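Local coordinates for protein tudor (Drosophila melanogaster, PDB 4Q5W) that is required for primordial germ cell formation and probably acts in Piwi-interacting RNA metabolism through methylation-dependent protein binding, at residues V55-A58 and F63-S66; R67-L72 and K78-D83. One frame throughout, in Å; residues are numbered along the deposited sequence.

Interaction 1: residues V55-A58 and F63-S66; sequences VQFA and FYRS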
loop_
_atom_site.group_PDB
_atom_site.type_symbol
_atom_site.label_atom_id
_atom_site.label_comp_id
_atom_site.label_asym_id
_atom_site.label_seq_id
_atom_site.Cartn_x
_atom_site.Cartn_y
_atom_site.Cartn_z
ATOM N N VAL A 55 -6.837 13.995 3.622
ATOM C CA VAL A 55 -6.255 14.832 2.577
ATOM C C VAL A 55 -6.882 14.545 1.223
ATOM O O VAL A 55 -7.483 13.487 1.025
ATOM C CB VAL A 55 -4.727 14.632 2.462
ATOM C CG1 VAL A 55 -4.045 14.914 3.795
ATOM C CG2 VAL A 55 -4.406 13.214 1.982
ATOM N N GLN A 56 -6.748 15.488 0.293
ATOM C CA GLN A 56 -7.073 15.221 -1.105
ATOM C C GLN A 56 -5.825 14.691 -1.799
ATOM O O GLN A 56 -4.754 15.274 -1.671
ATOM C CB GLN A 56 -7.568 16.487 -1.812
ATOM C CG GLN A 56 -8.058 16.258 -3.246
ATOM C CD GLN A 56 -8.791 17.461 -3.815
ATOM O OE1 GLN A 56 -8.530 18.599 -3.426
ATOM N NE2 GLN A 56 -9.722 17.214 -4.731
ATOM N N PHE A 57 -5.963 13.572 -2.508
ATOM C CA PHE A 57 -4.854 12.968 -3.251
ATOM C C PHE A 57 -4.801 13.616 -4.628
ATOM O O PHE A 57 -5.798 13.637 -5.343
ATOM C CB PHE A 57 -5.096 11.458 -3.374
ATOM C CG PHE A 57 -3.925 10.665 -3.925
ATOM C CD1 PHE A 57 -2.626 11.126 -3.827
ATOM C CD2 PHE A 57 -4.149 9.423 -4.514
ATOM C CE1 PHE A 57 -1.563 10.372 -4.328
ATOM C CE2 PHE A 57 -3.101 8.659 -5.013
ATOM C CZ PHE A 57 -1.810 9.131 -4.922
ATOM N N ALA A 58 -3.643 14.152 -4.998
ATOM C CA ALA A 58 -3.526 14.900 -6.249
ATOM C C ALA A 58 -3.801 14.019 -7.468
ATOM O O ALA A 58 -4.364 14.482 -8.464
ATOM C CB ALA A 58 -2.152 15.533 -6.366
ATOM N N PHE A 63 -10.660 11.981 -1.749
ATOM C CA PHE A 63 -10.257 12.192 -0.358
ATOM C C PHE A 63 -9.944 10.898 0.393
ATOM O O PHE A 63 -10.606 9.881 0.192
ATOM C CB PHE A 63 -11.319 13.018 0.377
ATOM C CG PHE A 63 -11.451 14.434 -0.139
ATOM C CD1 PHE A 63 -12.331 14.734 -1.168
ATOM C CD2 PHE A 63 -10.695 15.460 0.403
ATOM C CE1 PHE A 63 -12.452 16.028 -1.651
ATOM C CE2 PHE A 63 -10.819 16.764 -0.067
ATOM C CZ PHE A 63 -11.696 17.048 -1.096
ATOM N N TYR A 64 -8.933 10.954 1.259
ATOM C CA TYR A 64 -8.401 9.776 1.931
ATOM C C TYR A 64 -8.089 10.031 3.405
ATOM O O TYR A 64 -7.628 11.118 3.777
ATOM C CB TYR A 64 -7.099 9.369 1.258
ATOM C CG TYR A 64 -7.268 8.848 -0.142
ATOM C CD1 TYR A 64 -7.357 9.707 -1.224
ATOM C CD2 TYR A 64 -7.316 7.484 -0.381
ATOM C CE1 TYR A 64 -7.513 9.218 -2.521
ATOM C CE2 TYR A 64 -7.459 6.988 -1.669
ATOM C CZ TYR A 64 -7.551 7.855 -2.729
ATOM O OH TYR A 64 -7.694 7.351 -4.006
ATOM N N ARG A 65 -8.307 9.021 4.239
ATOM C CA ARG A 65 -7.824 9.087 5.603
ATOM C C ARG A 65 -6.306 9.103 5.587
ATOM O O ARG A 65 -5.680 8.345 4.845
ATOM C CB ARG A 65 -8.305 7.893 6.417
ATOM C CG ARG A 65 -9.814 7.848 6.590
ATOM C CD ARG A 65 -10.170 7.030 7.809
ATOM N NE ARG A 65 -9.812 5.623 7.640
ATOM C CZ ARG A 65 -9.862 4.731 8.622
ATOM N NH1 ARG A 65 -9.520 3.465 8.391
ATOM N NH2 ARG A 65 -10.258 5.109 9.831
ATOM N N SER A 66 -5.716 9.955 6.418
ATOM C CA SER A 66 -4.273 10.148 6.390
ATOM C C SER A 66 -3.658 10.281 7.769
ATOM O O SER A 66 -4.338 10.618 8.735
ATOM C CB SER A 66 -3.935 11.397 5.577
ATOM O OG SER A 66 -4.682 12.510 6.054
#
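The carbonyl oxygen of Val55 is gripped from two neighbouring residues of the opposing strand. Tyr64 N donates to Val55 O at 2.9 Å, and the CA-H of Phe63 adds a weaker contact, Phe63 CA lying 3.4 Å from the same oxygen. Val55 N returns a bond of 3.0 Å to Tyr64 O, completing the hydrogen-bonded antiparallel pair; Gln56 and Phe63 form the following non-hydrogen-bonded pair.

The side chains then part to the two faces of the sheet. On the Gln56 and Phe63 face, Gln56 CG sits over one face of the phenyl ring, offset toward its rim, and Gln56 CB comes within 3.7 Å of Phe63 CE2. The amide plane is only 15° from the ring plane, and its NE2 is bonded to Leu61 O, which probably limits rotation of the amide. On the Val55 and Tyr64 face, the methyl Val55 CG1 packs 3.4 Å from Ser66 OG, whose weak hydrogen bond goes to Cys53 O.

Beyond the paired residues, Phe57 turns its ring edge toward the face of Tyr64, an offset edge-to-face pair with centroids 5.7 Å apart and planes at 89°. CG anti to the backbone N (chi1 -171°) leaves Phe57 CB nearest the Tyr64 ring, 3.4 Å from Tyr64 CE1. Asp60 takes the phenol by a hydrogen bond between its OD2 and Tyr64 OH, fixing the far end of the ring, while Leu81 touches both aromatics and Tyr84 meets Tyr64.

Nearly perpendicular rings, one held through its hydroxyl by a carboxylate that probably enriches its pi face, are consistent with part of the aromatic cage in which extended Tudor domains, of which this is the ninth in the protein, receive symmetrically dimethylated arginine.

Interaction 2: residues R67-L72 and K78-D83; sequences RILEVL and KVILID
Arg67 and Ile80 exchange two backbone hydrogen bonds as an antiparallel pair, after which a classic beta bulge sets Leu69 and Glu70 together against Lys78. Lys78 O accepts from both bulge residues, Leu69 N at 2.8 Å in the carbonyl plane and Glu70 N at 3.1 Å, tilted from it; Lys78 N bonds back to Glu70 O.

Leu69 leans across the neighbouring strand: its CB is 3.3 Å from Lys78 O, and CD1 reaches to 3.9 Å from Ile80 CB. Replacing it with a glycine would probably leave Ile80 and the Lys78 carbonyl, which accepts two hydrogen bonds, without their apolar cover and set the bulge freer to flex. The Arg67 chain bends at its third torsion (chi3 44°), bringing one face of the guanidinium over Ile80 CG2, 3.7 Å from Arg67 NH1. Arg67 CB rests against Ile82 CG2. On the face carrying Ile68 and Val79, Ile68 CD1 meets Val79 CG1 at 3.6 Å, and Leu93 and Cys53 also touch Ile68.

A two-stranded antiparallel hairpin whose register is shifted by a classic bulge, the extra residue helping the strands coil and bend, suits the strongly curved sheet of the SH3-like Tudor domain.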
loop_
_atom_site.group_PDB
_atom_site.type_symbol
_atom_site.label_atom_id
_atom_site.label_comp_id
_atom_site.label_asym_id
_atom_site.label_seq_id
_atom_site.Cartn_x
_atom_site.Cartn_y
_atom_site.Cartn_z
ATOM N N ARG A 67 -2.350 10.042 7.842
ATOM C CA ARG A 67 -1.581 10.275 9.056
ATOM C C ARG A 67 -0.332 11.058 8.678
ATOM O O ARG A 67 0.319 10.763 7.675
ATOM C CB ARG A 67 -1.191 8.960 9.750
ATOM C CG ARG A 67 -0.326 9.152 10.989
ATOM C CD ARG A 67 -0.219 7.880 11.836
ATOM N NE ARG A 67 0.018 6.692 11.017
ATOM C CZ ARG A 67 1.217 6.295 10.605
ATOM N NH1 ARG A 67 1.339 5.195 9.870
ATOM N NH2 ARG A 67 2.300 6.993 10.931
ATOM N N ILE A 68 -0.008 12.068 9.473
ATOM C CA ILE A 68 1.147 12.909 9.195
ATOM C C ILE A 68 2.444 12.156 9.460
ATOM O O ILE A 68 2.679 11.678 10.572
ATOM C CB ILE A 68 1.129 14.191 10.053
ATOM C CG1 ILE A 68 -0.193 14.946 9.865
ATOM C CG2 ILE A 68 2.308 15.085 9.703
ATOM C CD1 ILE A 68 -0.435 15.437 8.456
ATOM N N LEU A 69 3.280 12.054 8.434
ATOM C CA LEU A 69 4.600 11.453 8.578
ATOM C C LEU A 69 5.660 12.507 8.893
ATOM O O LEU A 69 6.498 12.315 9.779
ATOM C CB LEU A 69 4.983 10.707 7.305
ATOM C CG LEU A 69 4.144 9.459 7.012
ATOM C CD1 LEU A 69 4.540 8.852 5.685
ATOM C CD2 LEU A 69 4.314 8.450 8.142
ATOM N N GLU A 70 5.627 13.617 8.158
ATOM C CA GLU A 70 6.610 14.676 8.338
ATOM C C GLU A 70 5.989 16.060 8.179
ATOM O O GLU A 70 5.157 16.283 7.300
ATOM C CB GLU A 70 7.760 14.500 7.342
ATOM C CG GLU A 70 8.946 15.420 7.578
ATOM C CD GLU A 70 10.098 15.138 6.634
ATOM O OE1 GLU A 70 9.975 14.219 5.799
ATOM O OE2 GLU A 70 11.127 15.841 6.723
ATOM N N VAL A 71 6.392 16.977 9.050
ATOM C CA VAL A 71 6.001 18.373 8.936
ATOM C C VAL A 71 7.096 19.048 8.117
ATOM O O VAL A 71 8.240 19.161 8.565
ATOM C CB VAL A 71 5.857 19.024 10.322
ATOM C CG1 VAL A 71 5.484 20.494 10.194
ATOM C CG2 VAL A 71 4.798 18.284 11.130
ATOM N N LEU A 72 6.750 19.468 6.905
ATOM C CA LEU A 72 7.732 20.012 5.970
ATOM C C LEU A 72 7.761 21.533 5.994
ATOM O O LEU A 72 6.923 22.174 6.627
ATOM C CB LEU A 72 7.428 19.532 4.551
ATOM C CG LEU A 72 7.465 18.020 4.351
ATOM C CD1 LEU A 72 6.961 17.652 2.971
ATOM C CD2 LEU A 72 8.877 17.509 4.563
ATOM N N LYS A 78 4.249 15.588 4.499
ATOM C CA LYS A 78 4.277 14.257 3.919
ATOM C C LYS A 78 3.352 13.392 4.753
ATOM O O LYS A 78 3.489 13.326 5.977
ATOM C CB LYS A 78 5.685 13.651 3.921
ATOM C CG LYS A 78 5.709 12.234 3.314
ATOM C CD LYS A 78 7.112 11.662 3.215
ATOM C CE LYS A 78 7.105 10.320 2.459
ATOM N NZ LYS A 78 8.446 9.651 2.457
ATOM N N VAL A 79 2.398 12.750 4.093
ATOM C CA VAL A 79 1.407 11.945 4.790
ATOM C C VAL A 79 1.357 10.536 4.217
ATOM O O VAL A 79 1.790 10.308 3.091
ATOM C CB VAL A 79 0.001 12.557 4.660
ATOM C CG1 VAL A 79 0.002 14.004 5.146
ATOM C CG2 VAL A 79 -0.484 12.478 3.216
ATOM N N ILE A 80 0.837 9.604 5.011
ATOM C CA ILE A 80 0.489 8.273 4.517
ATOM C C ILE A 80 -1.028 8.182 4.359
ATOM O O ILE A 80 -1.783 8.641 5.222
ATOM C CB ILE A 80 1.024 7.132 5.435
ATOM C CG1 ILE A 80 0.550 5.763 4.926
ATOM C CG2 ILE A 80 0.595 7.323 6.877
ATOM C CD1 ILE A 80 1.164 4.571 5.685
ATOM N N LEU A 81 -1.480 7.620 3.241
ATOM C CA LEU A 81 -2.900 7.328 3.072
ATOM C C LEU A 81 -3.134 5.988 3.746
ATOM O O LEU A 81 -2.894 4.925 3.147
ATOM C CB LEU A 81 -3.284 7.275 1.593
ATOM C CG LEU A 81 -2.812 8.466 0.737
ATOM C CD1 LEU A 81 -3.354 8.364 -0.681
ATOM C CD2 LEU A 81 -3.203 9.801 1.371
ATOM N N ILE A 82 -3.579 6.048 4.998
ATOM C CA ILE A 82 -3.536 4.896 5.895
ATOM C C ILE A 82 -4.289 3.665 5.414
ATOM O O ILE A 82 -3.922 2.539 5.758
ATOM C CB ILE A 82 -4.003 5.248 7.317
ATOM C CG1 ILE A 82 -5.462 5.721 7.313
ATOM C CG2 ILE A 82 -3.077 6.290 7.924
ATOM C CD1 ILE A 82 -6.088 5.738 8.697
ATOM N N ASP A 83 -5.334 3.868 4.621
ATOM C CA ASP A 83 -6.118 2.739 4.156
ATOM C C ASP A 83 -5.436 2.014 3.011
ATOM O O ASP A 83 -5.824 0.898 2.680
ATOM C CB ASP A 83 -7.540 3.174 3.786
ATOM C CG ASP A 83 -8.351 3.573 5.009
ATOM O OD1 ASP A 83 -8.196 2.901 6.057
ATOM O OD2 ASP A 83 -9.123 4.553 4.930
#

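Overall arrangement
Both contacts use strand 63-71, the central strand shared by both hairpins: interaction 1 pairs its first half with strand 52-56, interaction 2 its second half with strand 77-81. Each is partly buried, but Glu70 of interaction 2 is exposed, whereas no touching residue of interaction 1 is. Interaction 1 joins two backbone hydrogen bonds to aromatic rings where methylated arginine is probably received; interaction 2 has five, with Ile68 and Val79 buried on one face and Arg67, Glu70 and Lys78 more exposed on the other. A salt bridge, Arg65 NH1 to Asp83 OD1 at 2.7 Å, joins strand 63-71 to the turn after strand 77-81, while Val55 on Leu81 joins the outer two strands.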